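Local coordinates for protein phosphatase (Thermotoga maritima, PDB 1NF2) that probably acts as a magnesium-dependent phosphatase of the haloacid dehalogenase family, with a core domain that carries the metal and a separate substrate-binding domain, at residues 59-64 with 71-76; 104-109 with 143-148; 109-114 with 134-139; 155-160 with 180-185. All coordinates share one frame; numbering follows the deposited sequence.

In the fold
From the N terminus, contact 1 comes first: it closes the short beta hairpin of strands 62-64 and 69-72 at the edge region of the eight-stranded core sheet. The other three contacts belong to the second, six-stranded sheet. Contact 2 closes a long loop, bringing strand 102-105 beside strand 147-151, and contact 3 is nested within it, laying helix 136-143 against strand 110-112. Contact 4 follows in series, packing helix 154-168 onto strand 181-186. Contacts 2 and 3 share Val109 and touch directly; contacts 2 and 4 meet where strands 147-151 and 181-186 run side by side, with a salt bridge between Lys147 and Glu183. Contact 1 touches none of the others.

Contact 1: residues 59-64 with 71-76; sequences TFPTIA and YLPEEG
Thr62 and Tyr71 form the backbone link of this contact, an antiparallel hydrogen-bonded pair in the hairpin of strands 62-64 and 69-72. Thr62 N donates to Tyr71 O at 2.7 Å, and Tyr71 N returns an equally short, nearly straight bond to Thr62 O (167° at the hydrogen). Beside them, Pro61 CA lies 3.2 Å from Tyr71 O, a CA-H...O contact on a residue that has no N-H to offer.

The polar side-chain link lies at the far end of the tyrosine. With CG anti to the backbone N (chi1 158°), the ring runs back along the 59-62 segment, and its OH meets Thr59 OG1 at 2.9 Å; either hydroxyl could donate. Phe60 O sits at the ring edge, 3.5 Å from Tyr71 CD1. Thr62 OG1 has both Phe60 O and Glu52 of helix 45-55 within reach of its one proton.

Apolar packing completes the join. Pro61 CB rests 3.8 Å from Leu72 CD2, while its CD is 3.9 Å from Pro73 CD, so two rigid rings meet where the strands part. Leu72 suits its place because its branched end also reaches helix 191-202. Beyond it, Glu75 and Gly76 both face Leu72 in a classic beta bulge, and the positive phi of Gly76 would jam any CB against the preceding carbonyl oxygen.

Chemically, the hairpin is held at two separated points, the paired backbone and the hydroxyl pair, with the Tyr71 ring and the Phe60 carbonyl spanning the space between them and the proline rings packed alongside; this should fix the register and the direction in which the Tyr71 side chain points.

Contact 2: residues 104-109 with 143-148; sequences AYIDDV and MGTTKL
Tyr105 CG stands beside its backbone N (chi1 -76°), whereas Lys147 CG is wedged between N and the carbonyl carbon (chi1 70°) and the rest of its chain is extended; the two side chains therefore run alongside each other in the same direction. Lys147 CG touches Tyr105 CD2 at 3.3 Å and CE lies near CE2, while the ammonium group, too distant for more than a weak cation-pi attraction, is salt-bridged to Glu183. A long aliphatic chain suits this place, since its methylenes can lie along an aromatic ring while the charged end stays clear to reach Glu183.

These residues lie in neighbouring antiparallel strands, 102-105 and 147-151, central in the six-stranded sheet of what is probably the substrate-binding domain. Tyr105 N donates to Lys147 O at 3.0 Å, and Thr146 N to Tyr105 O at 2.8 Å. Thr145 OG1 lies close to both carbonyl oxygens, with one proton to share.

On the opposite sheet face, Ala104 CB meets Leu148 CD2 at 3.7 Å, its small size leaving room for helix 136-143. Ile106 CG2 touches Met143 CG at 4.1 Å. Two waters link Thr146 OG1 to the turn, one bound by Asp107 N and the other by Asp108 N.

Contact 3: residues 109-114 with 134-139; sequences VLYSEK and PNLSEL
This is a helix-on-sheet contact, made mainly of apolar side chains: the first turn of helix 136-143 packs against strand 110-112, near the edge of the six-stranded sheet. Tyr111 lies at its centre. Leu139 CD2 stands over the middle of the Tyr111 ring, 3.6 Å from the centroid and only 9° off the normal, a well-formed CH-pi contact in which the side chains cross at about a right angle. One turn earlier, Leu136 CD1 reaches Tyr111 CB at 3.6 Å. Both leucines have CG anti to the backbone N (chi1 -174° for Leu136), which sends their methyls out from the helix toward the strand. Leucine suits position 136 because its fork fills the angle between the tyrosine and the strand backbone, and position 139 because it can set a single methyl over the ring face; Leu136 also touches Trp102 and Ile106.

A water-mediated polar link flanks this packing. One water donates to Glu113 OE1 at 2.6 Å and to Pro134 O, and accepts from Ser137 N at 3.1 Å, so an N-H of the first helical turn is satisfied through solvent. Glu113 OE1 is salt-bridged to Lys96 as well, which probably steadies the carboxylate. Pro134 CA also approaches Glu113 O, at 3.6 Å.

A helix crossing one face of a mixed sheet in this way is the layered alpha/beta arrangement of the C2-type cap domains found in Cof-like members of the haloacid dehalogenase family.

Contact 4: residues 155-160 with 180-185; sequences ERLDEL and TYLEIV
Helix 154-168 and strand 181-186 belong to an alpha-beta-beta unit of the six-stranded domain, in which the helix is followed by the antiparallel strands 172-178 and 181-186 and lies against one face of the sheet. In the segments meeting here the helix and strand axes run nearly parallel, 21° apart, with a closest approach of 9.0 Å, a spacing that leucine side chains can bridge.

Leu157 carries the helix side. Its CG is anti to the backbone N (chi1 -154°), which directs the fork at the strand, where it slides past Leu182 coming in the opposite direction. Leu157 CD1 lies 3.7 Å from Leu182 CB, and Leu157 CG is 3.8 Å from that same atom, so the beta carbon of Leu182 sits against one flank of the leucine. The other methyl of Leu157 is turned toward the backbone at Thr180 and Tyr181, although the model is too tight there for the exact fit to be trusted.

No hydrogen bond joins the segments, and two charged side chains of the helix pair with residues outside them: Asp158 with Lys176 and Arg156 with Asp152, two partners that also touch Leu157. Leucines suit the buried side of the helix that meets the sheet, and charged residues such as Asp158 and Arg156 suit its other sides. Leu160, one turn beyond Leu157, completes the apolar strip: its CB meets Leu182 CD1 at 4.1 Å.

Contact 1: residues 59-64 with 71-76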
loop_
_atom_site.group_PDB
_atom_site.type_symbol
_atom_site.label_atom_id
_atom_site.label_comp_id
_atom_site.label_asym_id
_atom_site.label_seq_id
_atom_site.Cartn_x
_atom_site.Cartn_y
_atom_site.Cartn_z
ATOM N N THR A 59 -6.392 15.761 -2.961
ATOM C CA THR A 59 -5.843 14.438 -3.215
ATOM C C THR A 59 -4.674 14.591 -4.178
ATOM O O THR A 59 -4.555 15.604 -4.871
ATOM C CB THR A 59 -6.901 13.471 -3.816
ATOM O OG1 THR A 59 -7.389 13.988 -5.063
ATOM C CG2 THR A 59 -8.067 13.296 -2.840
ATOM N N PHE A 60 -3.811 13.585 -4.211
ATOM C CA PHE A 60 -2.633 13.605 -5.072
ATOM C C PHE A 60 -2.547 12.289 -5.830
ATOM O O PHE A 60 -3.311 11.356 -5.561
ATOM C CB PHE A 60 -1.364 13.723 -4.218
ATOM C CG PHE A 60 -1.314 14.945 -3.348
ATOM C CD1 PHE A 60 -0.594 16.067 -3.745
ATOM C CD2 PHE A 60 -1.974 14.972 -2.128
ATOM C CE1 PHE A 60 -0.533 17.200 -2.937
ATOM C CE2 PHE A 60 -1.921 16.100 -1.312
ATOM C CZ PHE A 60 -1.198 17.214 -1.717
ATOM N N PRO A 61 -1.633 12.208 -6.817
ATOM C CA PRO A 61 -1.502 10.949 -7.549
ATOM C C PRO A 61 -1.217 9.951 -6.421
ATOM O O PRO A 61 -0.393 10.221 -5.545
ATOM C CB PRO A 61 -0.289 11.206 -8.440
ATOM C CG PRO A 61 -0.465 12.666 -8.795
ATOM C CD PRO A 61 -0.856 13.284 -7.462
ATOM N N THR A 62 -1.900 8.815 -6.422
ATOM C CA THR A 62 -1.726 7.864 -5.341
ATOM C C THR A 62 -1.549 6.393 -5.728
ATOM O O THR A 62 -2.186 5.897 -6.663
ATOM C CB THR A 62 -2.925 7.990 -4.362
ATOM O OG1 THR A 62 -2.933 9.307 -3.793
ATOM C CG2 THR A 62 -2.848 6.953 -3.248
ATOM N N ILE A 63 -0.667 5.713 -5.001
ATOM C CA ILE A 63 -0.423 4.289 -5.193
ATOM C C ILE A 63 -0.934 3.650 -3.902
ATOM O O ILE A 63 -0.450 3.959 -2.811
ATOM C CB ILE A 63 1.085 3.972 -5.385
ATOM C CG1 ILE A 63 1.593 4.614 -6.683
ATOM C CG2 ILE A 63 1.302 2.454 -5.449
ATOM C CD1 ILE A 63 3.061 4.380 -6.952
ATOM N N ALA A 64 -1.936 2.784 -4.038
ATOM C CA ALA A 64 -2.565 2.108 -2.908
ATOM C C ALA A 64 -2.500 0.578 -3.044
ATOM O O ALA A 64 -2.084 0.062 -4.082
ATOM C CB ALA A 64 -4.020 2.567 -2.797
ATOM N N TYR A 71 -4.054 5.916 -8.648
ATOM C CA TYR A 71 -5.094 6.927 -8.747
ATOM C C TYR A 71 -4.564 8.323 -9.069
ATOM O O TYR A 71 -3.511 8.728 -8.575
ATOM C CB TYR A 71 -5.873 6.937 -7.430
ATOM C CG TYR A 71 -6.629 8.213 -7.115
ATOM C CD1 TYR A 71 -5.954 9.366 -6.689
ATOM C CD2 TYR A 71 -8.020 8.261 -7.210
ATOM C CE1 TYR A 71 -6.646 10.532 -6.363
ATOM C CE2 TYR A 71 -8.725 9.423 -6.883
ATOM C CZ TYR A 71 -8.030 10.554 -6.461
ATOM O OH TYR A 71 -8.724 11.695 -6.130
ATOM N N LEU A 72 -5.301 9.045 -9.909
ATOM C CA LEU A 72 -4.965 10.420 -10.289
ATOM C C LEU A 72 -6.141 11.296 -9.880
ATOM O O LEU A 72 -7.293 10.982 -10.187
ATOM C CB LEU A 72 -4.740 10.556 -11.804
ATOM C CG LEU A 72 -3.433 9.987 -12.358
ATOM C CD1 LEU A 72 -3.306 10.313 -13.843
ATOM C CD2 LEU A 72 -2.265 10.580 -11.593
ATOM N N PRO A 73 -5.864 12.406 -9.175
ATOM C CA PRO A 73 -6.896 13.338 -8.710
ATOM C C PRO A 73 -7.952 13.670 -9.763
ATOM O O PRO A 73 -9.133 13.811 -9.449
ATOM C CB PRO A 73 -6.084 14.564 -8.303
ATOM C CG PRO A 73 -4.807 13.953 -7.787
ATOM C CD PRO A 73 -4.516 12.911 -8.845
ATOM N N GLU A 74 -7.527 13.780 -11.016
ATOM C CA GLU A 74 -8.447 14.123 -12.092
ATOM C C GLU A 74 -9.113 12.929 -12.781
ATOM O O GLU A 74 -10.337 12.877 -12.886
ATOM C CB GLU A 74 -7.731 14.995 -13.136
ATOM C CG GLU A 74 -6.610 14.312 -13.933
ATOM C CD GLU A 74 -5.303 14.136 -13.162
ATOM O OE1 GLU A 74 -4.281 13.814 -13.812
ATOM O OE2 GLU A 74 -5.289 14.314 -11.924
ATOM N N GLU A 75 -8.305 11.977 -13.237
ATOM C CA GLU A 75 -8.794 10.790 -13.943
ATOM C C GLU A 75 -9.436 9.747 -13.026
ATOM O O GLU A 75 -10.355 9.033 -13.430
ATOM C CB GLU A 75 -7.641 10.113 -14.689
ATOM C CG GLU A 75 -6.504 11.038 -15.102
ATOM C CD GLU A 75 -6.827 11.871 -16.324
ATOM O OE1 GLU A 75 -6.009 12.750 -16.673
ATOM O OE2 GLU A 75 -7.891 11.646 -16.937
ATOM N N GLY A 76 -8.941 9.657 -11.796
ATOM C CA GLY A 76 -9.446 8.662 -10.867
ATOM C C GLY A 76 -8.517 7.463 -10.963
ATOM O O GLY A 76 -7.314 7.632 -11.176
#

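Contact 2: residues 104-109 with 143-148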
loop_
_atom_site.group_PDB
_atom_site.type_symbol
_atom_site.label_atom_id
_atom_site.label_comp_id
_atom_site.label_asym_id
_atom_site.label_seq_id
_atom_site.Cartn_x
_atom_site.Cartn_y
_atom_site.Cartn_z
ATOM N N ALA A 104 -12.954 -10.086 2.275
ATOM C CA ALA A 104 -12.567 -9.701 0.924
ATOM C C ALA A 104 -12.580 -8.193 0.707
ATOM O O ALA A 104 -13.427 -7.484 1.246
ATOM C CB ALA A 104 -13.497 -10.374 -0.090
ATOM N N TYR A 105 -11.628 -7.717 -0.090
ATOM C CA TYR A 105 -11.526 -6.303 -0.431
ATOM C C TYR A 105 -12.131 -6.133 -1.815
ATOM O O TYR A 105 -11.513 -6.488 -2.818
ATOM C CB TYR A 105 -10.063 -5.870 -0.435
ATOM C CG TYR A 105 -9.480 -5.699 0.948
ATOM C CD1 TYR A 105 -9.608 -4.491 1.629
ATOM C CD2 TYR A 105 -8.799 -6.739 1.577
ATOM C CE1 TYR A 105 -9.067 -4.319 2.899
ATOM C CE2 TYR A 105 -8.253 -6.578 2.849
ATOM C CZ TYR A 105 -8.391 -5.362 3.502
ATOM O OH TYR A 105 -7.847 -5.178 4.751
ATOM N N ILE A 106 -13.340 -5.581 -1.866
ATOM C CA ILE A 106 -14.039 -5.408 -3.132
ATOM C C ILE A 106 -14.412 -3.962 -3.423
ATOM O O ILE A 106 -15.213 -3.361 -2.708
ATOM C CB ILE A 106 -15.327 -6.253 -3.141
ATOM C CG1 ILE A 106 -14.963 -7.729 -2.961
ATOM C CG2 ILE A 106 -16.110 -6.009 -4.422
ATOM C CD1 ILE A 106 -16.150 -8.605 -2.670
ATOM N N ASP A 107 -13.842 -3.415 -4.491
ATOM C CA ASP A 107 -14.117 -2.039 -4.877
ATOM C C ASP A 107 -13.883 -1.070 -3.730
ATOM O O ASP A 107 -14.677 -0.161 -3.493
ATOM C CB ASP A 107 -15.549 -1.909 -5.385
ATOM C CG ASP A 107 -15.611 -1.785 -6.888
ATOM O OD1 ASP A 107 -15.212 -0.717 -7.402
ATOM O OD2 ASP A 107 -16.041 -2.752 -7.554
ATOM N N ASP A 108 -12.792 -1.299 -3.007
ATOM C CA ASP A 108 -12.395 -0.444 -1.896
ATOM C C ASP A 108 -13.277 -0.510 -0.653
ATOM O O ASP A 108 -13.440 0.483 0.053
ATOM C CB ASP A 108 -12.280 1.003 -2.385
ATOM C CG ASP A 108 -11.097 1.724 -1.780
ATOM O OD1 ASP A 108 -10.087 1.052 -1.477
ATOM O OD2 ASP A 108 -11.170 2.959 -1.625
ATOM N N VAL A 109 -13.840 -1.688 -0.391
ATOM C CA VAL A 109 -14.675 -1.906 0.792
ATOM C C VAL A 109 -14.310 -3.269 1.382
ATOM O O VAL A 109 -14.216 -4.259 0.656
ATOM C CB VAL A 109 -16.187 -1.893 0.449
ATOM C CG1 VAL A 109 -17.015 -2.134 1.713
ATOM C CG2 VAL A 109 -16.570 -0.559 -0.175
ATOM N N MET A 143 -17.770 -10.257 -8.782
ATOM C CA MET A 143 -17.303 -8.879 -8.866
ATOM C C MET A 143 -15.789 -8.746 -8.844
ATOM O O MET A 143 -15.244 -7.700 -9.193
ATOM C CB MET A 143 -17.912 -8.071 -7.727
ATOM C CG MET A 143 -17.991 -6.582 -7.980
ATOM S SD MET A 143 -19.619 -5.967 -7.518
ATOM C CE MET A 143 -19.827 -6.810 -6.020
ATOM N N GLY A 144 -15.109 -9.815 -8.448
ATOM C CA GLY A 144 -13.664 -9.771 -8.382
ATOM C C GLY A 144 -13.258 -9.124 -7.075
ATOM O O GLY A 144 -14.059 -8.439 -6.445
ATOM N N THR A 145 -12.017 -9.334 -6.665
ATOM C CA THR A 145 -11.539 -8.765 -5.419
ATOM C C THR A 145 -10.086 -8.326 -5.552
ATOM O O THR A 145 -9.316 -8.923 -6.312
ATOM C CB THR A 145 -11.644 -9.789 -4.285
ATOM O OG1 THR A 145 -11.182 -9.209 -3.063
ATOM C CG2 THR A 145 -10.798 -11.014 -4.605
ATOM N N THR A 146 -9.720 -7.275 -4.819
ATOM C CA THR A 146 -8.351 -6.771 -4.845
ATOM C C THR A 146 -7.516 -7.771 -4.066
ATOM O O THR A 146 -6.380 -8.060 -4.429
ATOM C CB THR A 146 -8.238 -5.381 -4.183
ATOM O OG1 THR A 146 -9.111 -4.462 -4.846
ATOM C CG2 THR A 146 -6.810 -4.864 -4.266
ATOM N N LYS A 147 -8.081 -8.290 -2.980
ATOM C CA LYS A 147 -7.382 -9.293 -2.199
ATOM C C LYS A 147 -8.252 -9.986 -1.159
ATOM O O LYS A 147 -9.322 -9.507 -0.794
ATOM C CB LYS A 147 -6.132 -8.710 -1.532
ATOM C CG LYS A 147 -6.372 -7.728 -0.416
ATOM C CD LYS A 147 -5.037 -7.358 0.217
ATOM C CE LYS A 147 -5.168 -6.237 1.235
ATOM N NZ LYS A 147 -3.822 -5.781 1.688
ATOM N N LEU A 148 -7.770 -11.137 -0.707
ATOM C CA LEU A 148 -8.467 -11.940 0.280
ATOM C C LEU A 148 -7.559 -12.018 1.478
ATOM O O LEU A 148 -6.338 -11.955 1.348
ATOM C CB LEU A 148 -8.728 -13.350 -0.271
ATOM C CG LEU A 148 -9.623 -13.354 -1.513
ATOM C CD1 LEU A 148 -9.656 -14.743 -2.145
ATOM C CD2 LEU A 148 -11.016 -12.902 -1.128
HETATM O O HOH W 1 -11.925 -4.751 -6.277
HETATM O O HOH W 2 -10.375 -2.962 -3.039
#

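Contact 3: residues 109-114 with 134-139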
loop_
_atom_site.group_PDB
_atom_site.type_symbol
_atom_site.label_atom_id
_atom_site.label_comp_id
_atom_site.label_asym_id
_atom_site.label_seq_id
_atom_site.Cartn_x
_atom_site.Cartn_y
_atom_site.Cartn_z
ATOM N N VAL A 109 -13.840 -1.688 -0.391
ATOM C CA VAL A 109 -14.675 -1.906 0.792
ATOM C C VAL A 109 -14.310 -3.269 1.382
ATOM O O VAL A 109 -14.216 -4.259 0.656
ATOM C CB VAL A 109 -16.187 -1.893 0.449
ATOM C CG1 VAL A 109 -17.015 -2.134 1.713
ATOM C CG2 VAL A 109 -16.570 -0.559 -0.175
ATOM N N LEU A 110 -14.081 -3.316 2.689
ATOM C CA LEU A 110 -13.722 -4.570 3.340
ATOM C C LEU A 110 -14.999 -5.285 3.757
ATOM O O LEU A 110 -15.841 -4.707 4.449
ATOM C CB LEU A 110 -12.865 -4.319 4.587
ATOM C CG LEU A 110 -11.821 -5.372 4.982
ATOM C CD1 LEU A 110 -11.394 -5.126 6.419
ATOM C CD2 LEU A 110 -12.376 -6.772 4.839
ATOM N N TYR A 111 -15.140 -6.535 3.322
ATOM C CA TYR A 111 -16.304 -7.351 3.660
ATOM C C TYR A 111 -15.843 -8.573 4.443
ATOM O O TYR A 111 -14.728 -9.056 4.256
ATOM C CB TYR A 111 -17.015 -7.839 2.393
ATOM C CG TYR A 111 -17.712 -6.773 1.583
ATOM C CD1 TYR A 111 -19.050 -6.464 1.803
ATOM C CD2 TYR A 111 -17.035 -6.091 0.572
ATOM C CE1 TYR A 111 -19.703 -5.506 1.029
ATOM C CE2 TYR A 111 -17.673 -5.131 -0.205
ATOM C CZ TYR A 111 -19.004 -4.844 0.027
ATOM O OH TYR A 111 -19.635 -3.897 -0.750
ATOM N N SER A 112 -16.709 -9.066 5.322
ATOM C CA SER A 112 -16.425 -10.259 6.111
ATOM C C SER A 112 -17.692 -11.101 6.095
ATOM O O SER A 112 -18.799 -10.574 6.206
ATOM C CB SER A 112 -16.064 -9.900 7.552
ATOM O OG SER A 112 -15.665 -11.059 8.262
ATOM N N GLU A 113 -17.532 -12.408 5.948
ATOM C CA GLU A 113 -18.680 -13.304 5.904
ATOM C C GLU A 113 -19.451 -13.309 7.217
ATOM O O GLU A 113 -20.678 -13.221 7.228
ATOM C CB GLU A 113 -18.224 -14.726 5.582
ATOM C CG GLU A 113 -18.983 -15.366 4.443
ATOM C CD GLU A 113 -18.555 -16.795 4.200
ATOM O OE1 GLU A 113 -18.927 -17.347 3.141
ATOM O OE2 GLU A 113 -17.852 -17.368 5.065
ATOM N N LYS A 114 -18.720 -13.404 8.322
ATOM C CA LYS A 114 -19.336 -13.441 9.644
ATOM C C LYS A 114 -18.778 -12.338 10.540
ATOM O O LYS A 114 -17.594 -12.011 10.458
ATOM C CB LYS A 114 -19.078 -14.808 10.283
ATOM C CG LYS A 114 -19.428 -15.982 9.379
ATOM C CD LYS A 114 -18.862 -17.286 9.914
ATOM C CE LYS A 114 -19.087 -18.428 8.938
ATOM N NZ LYS A 114 -18.480 -19.693 9.432
ATOM N N PRO A 134 -22.918 -12.166 4.531
ATOM C CA PRO A 134 -22.983 -13.633 4.554
ATOM C C PRO A 134 -22.875 -14.247 3.159
ATOM O O PRO A 134 -22.389 -15.369 2.997
ATOM C CB PRO A 134 -24.338 -13.902 5.198
ATOM C CG PRO A 134 -25.163 -12.746 4.705
ATOM C CD PRO A 134 -24.216 -11.582 4.915
ATOM N N ASN A 135 -23.317 -13.497 2.153
ATOM C CA ASN A 135 -23.285 -13.963 0.773
ATOM C C ASN A 135 -22.058 -13.430 0.029
ATOM O O ASN A 135 -22.093 -13.202 -1.183
ATOM C CB ASN A 135 -24.568 -13.533 0.065
ATOM C CG ASN A 135 -24.680 -14.102 -1.328
ATOM O OD1 ASN A 135 -24.496 -15.302 -1.536
ATOM N ND2 ASN A 135 -24.986 -13.244 -2.295
ATOM N N LEU A 136 -20.969 -13.246 0.768
ATOM C CA LEU A 136 -19.733 -12.729 0.199
ATOM C C LEU A 136 -19.227 -13.586 -0.958
ATOM O O LEU A 136 -18.656 -13.068 -1.919
ATOM C CB LEU A 136 -18.663 -12.632 1.289
ATOM C CG LEU A 136 -17.339 -11.965 0.913
ATOM C CD1 LEU A 136 -17.596 -10.618 0.243
ATOM C CD2 LEU A 136 -16.501 -11.789 2.175
ATOM N N SER A 137 -19.443 -14.895 -0.874
ATOM C CA SER A 137 -18.996 -15.790 -1.934
ATOM C C SER A 137 -19.550 -15.364 -3.289
ATOM O O SER A 137 -18.842 -15.427 -4.292
ATOM C CB SER A 137 -19.397 -17.241 -1.626
ATOM O OG SER A 137 -20.796 -17.366 -1.433
ATOM N N GLU A 138 -20.806 -14.926 -3.328
ATOM C CA GLU A 138 -21.391 -14.487 -4.596
ATOM C C GLU A 138 -20.836 -13.128 -5.020
ATOM O O GLU A 138 -20.563 -12.892 -6.203
ATOM C CB GLU A 138 -22.921 -14.405 -4.506
ATOM C CG GLU A 138 -23.548 -13.626 -5.671
ATOM C CD GLU A 138 -25.069 -13.704 -5.720
ATOM O OE1 GLU A 138 -25.724 -13.498 -4.678
ATOM O OE2 GLU A 138 -25.612 -13.957 -6.816
ATOM N N LEU A 139 -20.678 -12.238 -4.046
ATOM C CA LEU A 139 -20.157 -10.901 -4.290
ATOM C C LEU A 139 -18.800 -11.006 -4.998
ATOM O O LEU A 139 -18.588 -10.419 -6.061
ATOM C CB LEU A 139 -20.010 -10.163 -2.948
ATOM C CG LEU A 139 -19.981 -8.632 -2.930
ATOM C CD1 LEU A 139 -21.266 -8.120 -3.506
ATOM C CD2 LEU A 139 -19.829 -8.109 -1.510
HETATM O O HOH W 3 -20.718 -16.472 1.438
#

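Contact 4: residues 155-160 with 180-185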
loop_
_atom_site.group_PDB
_atom_site.type_symbol
_atom_site.label_atom_id
_atom_site.label_comp_id
_atom_site.label_asym_id
_atom_site.label_seq_id
_atom_site.Cartn_x
_atom_site.Cartn_y
_atom_site.Cartn_z
ATOM N N GLU A 155 -0.987 -20.759 14.483
ATOM C CA GLU A 155 -0.860 -22.193 14.269
ATOM C C GLU A 155 -1.546 -22.655 12.984
ATOM O O GLU A 155 -0.885 -23.018 12.009
ATOM C CB GLU A 155 -1.457 -22.939 15.465
ATOM C CG GLU A 155 -1.424 -24.452 15.344
ATOM C CD GLU A 155 -0.018 -24.994 15.191
ATOM O OE1 GLU A 155 0.138 -26.231 15.147
ATOM O OE2 GLU A 155 0.931 -24.185 15.115
ATOM N N ARG A 156 -2.874 -22.633 12.996
ATOM C CA ARG A 156 -3.663 -23.061 11.853
ATOM C C ARG A 156 -3.404 -22.211 10.611
ATOM O O ARG A 156 -3.516 -22.699 9.485
ATOM C CB ARG A 156 -5.154 -23.034 12.208
ATOM C CG ARG A 156 -5.995 -24.016 11.397
ATOM C CD ARG A 156 -7.346 -24.261 12.056
ATOM N NE ARG A 156 -8.400 -23.409 11.516
ATOM C CZ ARG A 156 -8.991 -23.608 10.342
ATOM N NH1 ARG A 156 -8.630 -24.634 9.582
ATOM N NH2 ARG A 156 -9.943 -22.784 9.928
ATOM N N LEU A 157 -3.048 -20.946 10.816
ATOM C CA LEU A 157 -2.781 -20.053 9.695
ATOM C C LEU A 157 -1.505 -20.477 8.971
ATOM O O LEU A 157 -1.399 -20.333 7.753
ATOM C CB LEU A 157 -2.654 -18.605 10.176
ATOM C CG LEU A 157 -2.985 -17.529 9.139
ATOM C CD1 LEU A 157 -4.454 -17.649 8.745
ATOM C CD2 LEU A 157 -2.708 -16.147 9.711
ATOM N N ASP A 158 -0.536 -20.997 9.720
ATOM C CA ASP A 158 0.715 -21.457 9.120
ATOM C C ASP A 158 0.431 -22.669 8.239
ATOM O O ASP A 158 1.129 -22.915 7.255
ATOM C CB ASP A 158 1.728 -21.848 10.200
ATOM C CG ASP A 158 2.522 -20.666 10.717
ATOM O OD1 ASP A 158 3.359 -20.867 11.623
ATOM O OD2 ASP A 158 2.317 -19.539 10.219
ATOM N N GLU A 159 -0.597 -23.427 8.611
ATOM C CA GLU A 159 -0.980 -24.610 7.855
ATOM C C GLU A 159 -1.769 -24.185 6.621
ATOM O O GLU A 159 -1.522 -24.669 5.518
ATOM C CB GLU A 159 -1.818 -25.545 8.734
ATOM C CG GLU A 159 -1.080 -26.027 9.979
ATOM C CD GLU A 159 -1.937 -26.887 10.892
ATOM O OE1 GLU A 159 -1.428 -27.316 11.949
ATOM O OE2 GLU A 159 -3.115 -27.137 10.562
ATOM N N LEU A 160 -2.715 -23.271 6.809
ATOM C CA LEU A 160 -3.514 -22.787 5.697
ATOM C C LEU A 160 -2.604 -22.169 4.644
ATOM O O LEU A 160 -2.787 -22.383 3.447
ATOM C CB LEU A 160 -4.533 -21.765 6.186
ATOM C CG LEU A 160 -5.612 -22.351 7.094
ATOM C CD1 LEU A 160 -6.572 -21.257 7.524
ATOM C CD2 LEU A 160 -6.358 -23.453 6.348
ATOM N N THR A 180 -1.194 -13.563 12.673
ATOM C CA THR A 180 -2.586 -13.962 12.534
ATOM C C THR A 180 -3.265 -13.495 11.251
ATOM O O THR A 180 -4.480 -13.620 11.120
ATOM C CB THR A 180 -3.416 -13.467 13.731
ATOM O OG1 THR A 180 -3.272 -12.046 13.857
ATOM C CG2 THR A 180 -2.950 -14.140 15.016
ATOM N N TYR A 181 -2.497 -12.965 10.303
ATOM C CA TYR A 181 -3.083 -12.498 9.043
ATOM C C TYR A 181 -2.419 -13.122 7.817
ATOM O O TYR A 181 -1.206 -13.010 7.624
ATOM C CB TYR A 181 -3.009 -10.967 8.938
ATOM C CG TYR A 181 -3.612 -10.224 10.111
ATOM C CD1 TYR A 181 -4.778 -10.679 10.729
ATOM C CD2 TYR A 181 -3.020 -9.059 10.602
ATOM C CE1 TYR A 181 -5.338 -9.996 11.808
ATOM C CE2 TYR A 181 -3.576 -8.364 11.679
ATOM C CZ TYR A 181 -4.735 -8.841 12.276
ATOM O OH TYR A 181 -5.295 -8.159 13.331
ATOM N N LEU A 182 -3.233 -13.777 6.993
ATOM C CA LEU A 182 -2.761 -14.430 5.770
ATOM C C LEU A 182 -3.391 -13.663 4.614
ATOM O O LEU A 182 -4.613 -13.486 4.575
ATOM C CB LEU A 182 -3.243 -15.883 5.726
ATOM C CG LEU A 182 -2.380 -16.952 5.047
ATOM C CD1 LEU A 182 -3.255 -18.166 4.767
ATOM C CD2 LEU A 182 -1.767 -16.436 3.758
ATOM N N GLU A 183 -2.567 -13.216 3.676
ATOM C CA GLU A 183 -3.075 -12.451 2.544
ATOM C C GLU A 183 -2.886 -13.135 1.203
ATOM O O GLU A 183 -1.887 -13.810 0.977
ATOM C CB GLU A 183 -2.386 -11.085 2.472
ATOM C CG GLU A 183 -2.651 -10.161 3.642
ATOM C CD GLU A 183 -2.065 -8.768 3.418
ATOM O OE1 GLU A 183 -2.455 -8.100 2.434
ATOM O OE2 GLU A 183 -1.211 -8.344 4.220
ATOM N N ILE A 184 -3.863 -12.946 0.321
ATOM C CA ILE A 184 -3.819 -13.481 -1.037
ATOM C C ILE A 184 -4.012 -12.268 -1.934
ATOM O O ILE A 184 -5.051 -11.607 -1.865
ATOM C CB ILE A 184 -4.965 -14.482 -1.322
ATOM C CG1 ILE A 184 -4.826 -15.724 -0.441
ATOM C CG2 ILE A 184 -4.920 -14.909 -2.775
ATOM C CD1 ILE A 184 -5.268 -15.526 0.959
ATOM N N VAL A 185 -3.023 -11.975 -2.774
ATOM C CA VAL A 185 -3.098 -10.812 -3.656
ATOM C C VAL A 185 -2.708 -11.100 -5.104
ATOM O O VAL A 185 -2.098 -12.134 -5.406
ATOM C CB VAL A 185 -2.189 -9.678 -3.126
ATOM C CG1 VAL A 185 -2.654 -9.249 -1.728
ATOM C CG2 VAL A 185 -0.729 -10.153 -3.092
#